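Local coordinates for protein trichothecene 3-O-acetyltransferase (Gibberella zeae, PDB 2RKV) that transfers an acetyl group from acetyl coenzyme A to the 3-hydroxyl of trichothecene mycotoxins such as deoxynivalenol and T-2 toxin, at residues 23-28 with 388-393. Residues are numbered along the deposited sequence; the frame is centred on the assembly and turned at random. Where two conformers were deposited one is given.
Sequences ISLLYP and YDFGLG
Leu25 and Tyr27, two residues apart on strand 20-28, turn their side chains toward the loop 388-393 and meet Phe390 there. Leu25 contributes one methyl: CD2 sits 3.9 Å from Phe390 CE1, at the rim of the ring and in its plane, and the two side chains cross at about a right angle. A branched aliphatic residue suits this buried spot, since it can lie against an aromatic edge without demanding a polar partner. The strand belongs to a five-stranded mixed sheet built mostly from the N-terminal part of this BAHD-superfamily acyltransferase, between strands 147-155 and 399-401, the latter added from the C-terminal part. The loop, which follows strand 375-379, returns to this sheet and leads into one of its two edge strands, 399-401; helix 161-176 also packs against the loop, through Ile168 and Ser172. Tyr27 makes the polar link. With CG beside the backbone N (chi1 -61°), its ring extends to the loop, and OH donates a 2.7 Å hydrogen bond to Tyr388 O. The carbonyl oxygen lies in the tyrosine ring plane, but the hydroxyl stands 38° out of the carbonyl plane, meeting the C=O at 138°. A tyrosine is apt because it spans the gap between the backbones, satisfies a main-chain acceptor and still offers carbon to Phe390. The same OH lies 3.3 Å from Phe390 CD1, at that ring's edge. Phe390 is presented by a type I' turn from Asp389 to Leu392; Asp389 OD1 accepts from Gly391 N at 2.8 Å in an Asx turn, on the anti side of the carboxylate. Salt bridges to Arg176 and Lys396 also hold this carboxylate. The turn asks for positive phi at both central residues; Gly391 adopts it readily, while Phe390 takes it despite its side chain.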
loop_
_atom_site.group_PDB
_atom_site.type_symbol
_atom_site.label_atom_id
_atom_site.label_comp_id
_atom_site.label_asym_id
_atom_site.label_seq_id
_atom_site.Cartn_x
_atom_site.Cartn_y
_atom_site.Cartn_z
ATOM N N ILE A 23 -6.551 1.896 -4.944
ATOM C CA ILE A 23 -6.401 3.328 -4.719
ATOM C C ILE A 23 -7.430 4.034 -5.597
ATOM O O ILE A 23 -7.694 3.591 -6.726
ATOM C CB ILE A 23 -4.940 3.818 -4.996
ATOM C CG1 ILE A 23 -4.712 5.265 -4.525
ATOM C CG2 ILE A 23 -4.558 3.611 -6.482
ATOM C CD1 ILE A 23 -4.658 5.442 -3.004
ATOM N N SER A 24 -8.029 5.098 -5.062
ATOM C CA SER A 24 -9.011 5.889 -5.792
ATOM C C SER A 24 -8.552 7.323 -5.965
ATOM O O SER A 24 -8.004 7.928 -5.032
ATOM C CB SER A 24 -10.378 5.875 -5.084
ATOM O OG SER A 24 -10.872 4.548 -4.957
ATOM N N LEU A 25 -8.796 7.853 -7.166
ATOM C CA LEU A 25 -8.517 9.234 -7.511
ATOM C C LEU A 25 -9.852 9.907 -7.841
ATOM O O LEU A 25 -10.617 9.407 -8.662
ATOM C CB LEU A 25 -7.556 9.299 -8.715
ATOM C CG LEU A 25 -6.067 8.965 -8.488
ATOM C CD1 LEU A 25 -5.832 7.560 -7.968
ATOM C CD2 LEU A 25 -5.241 9.200 -9.768
ATOM N N LEU A 26 -10.124 11.020 -7.165
ATOM C CA LEU A 26 -11.346 11.794 -7.365
ATOM C C LEU A 26 -11.049 13.037 -8.193
ATOM O O LEU A 26 -10.118 13.782 -7.892
ATOM C CB LEU A 26 -11.946 12.203 -6.008
ATOM C CG LEU A 26 -13.128 13.182 -6.038
ATOM C CD1 LEU A 26 -14.388 12.482 -6.567
ATOM C CD2 LEU A 26 -13.372 13.767 -4.647
ATOM N N TYR A 27 -11.862 13.262 -9.227
ATOM C CA TYR A 27 -11.777 14.457 -10.054
ATOM C C TYR A 27 -13.145 15.107 -10.109
ATOM O O TYR A 27 -14.151 14.394 -10.234
ATOM C CB TYR A 27 -11.418 14.102 -11.490
ATOM C CG TYR A 27 -10.091 13.415 -11.674
ATOM C CD1 TYR A 27 -8.958 14.147 -12.017
ATOM C CD2 TYR A 27 -9.977 12.034 -11.544
ATOM C CE1 TYR A 27 -7.739 13.523 -12.209
ATOM C CE2 TYR A 27 -8.756 11.397 -11.729
ATOM C CZ TYR A 27 -7.644 12.151 -12.064
ATOM O OH TYR A 27 -6.422 11.540 -12.263
ATOM N N PRO A 28 -13.194 16.450 -10.064
ATOM C CA PRO A 28 -14.472 17.094 -10.349
ATOM C C PRO A 28 -14.790 16.986 -11.841
ATOM O O PRO A 28 -13.878 16.965 -12.677
ATOM C CB PRO A 28 -14.218 18.557 -9.968
ATOM C CG PRO A 28 -12.781 18.747 -10.193
ATOM C CD PRO A 28 -12.138 17.442 -9.788
ATOM N N TYR A 388 -1.253 12.851 -11.963
ATOM C CA TYR A 388 -1.775 12.241 -13.211
ATOM C C TYR A 388 -3.163 12.752 -13.590
ATOM O O TYR A 388 -4.063 12.786 -12.749
ATOM C CB TYR A 388 -1.782 10.699 -13.155
ATOM C CG TYR A 388 -0.526 10.083 -12.543
ATOM C CD1 TYR A 388 0.729 10.679 -12.713
ATOM C CD2 TYR A 388 -0.606 8.912 -11.795
ATOM C CE1 TYR A 388 1.877 10.132 -12.115
ATOM C CE2 TYR A 388 0.528 8.349 -11.207
ATOM C CZ TYR A 388 1.763 8.961 -11.378
ATOM O OH TYR A 388 2.884 8.417 -10.791
ATOM N N ASP A 389 -3.322 13.121 -14.862
ATOM C CA ASP A 389 -4.591 13.662 -15.369
ATOM C C ASP A 389 -5.249 12.736 -16.393
ATOM O O ASP A 389 -6.407 12.930 -16.753
ATOM C CB ASP A 389 -4.382 15.047 -15.981
ATOM C CG ASP A 389 -3.379 15.035 -17.123
ATOM O OD1 ASP A 389 -3.730 14.575 -18.220
ATOM O OD2 ASP A 389 -2.234 15.498 -16.924
ATOM N N PHE A 390 -4.493 11.755 -16.882
ATOM C CA PHE A 390 -5.013 10.775 -17.855
ATOM C C PHE A 390 -5.613 11.377 -19.136
ATOM O O PHE A 390 -6.445 10.742 -19.785
ATOM C CB PHE A 390 -6.022 9.820 -17.192
ATOM C CG PHE A 390 -5.455 9.068 -16.023
ATOM C CD1 PHE A 390 -5.568 9.589 -14.734
ATOM C CD2 PHE A 390 -4.789 7.861 -16.215
ATOM C CE1 PHE A 390 -5.021 8.904 -13.638
ATOM C CE2 PHE A 390 -4.243 7.164 -15.139
ATOM C CZ PHE A 390 -4.361 7.690 -13.844
ATOM N N GLY A 391 -5.195 12.591 -19.497
ATOM C CA GLY A 391 -5.729 13.258 -20.695
ATOM C C GLY A 391 -7.235 13.490 -20.638
ATOM O O GLY A 391 -7.885 13.688 -21.679
ATOM N N LEU A 392 -7.795 13.498 -19.429
ATOM C CA LEU A 392 -9.251 13.597 -19.279
ATOM C C LEU A 392 -9.761 15.031 -19.318
ATOM O O LEU A 392 -10.966 15.249 -19.428
ATOM C CB LEU A 392 -9.728 12.899 -17.992
ATOM C CG LEU A 392 -9.370 11.422 -17.830
ATOM C CD1 LEU A 392 -9.843 10.892 -16.472
ATOM C CD2 LEU A 392 -9.892 10.567 -18.996
ATOM N N GLY A 393 -8.850 16.000 -19.218
ATOM C CA GLY A 393 -9.212 17.423 -19.219
ATOM C C GLY A 393 -9.890 17.904 -17.944
ATOM O O GLY A 393 -10.573 18.937 -17.944
#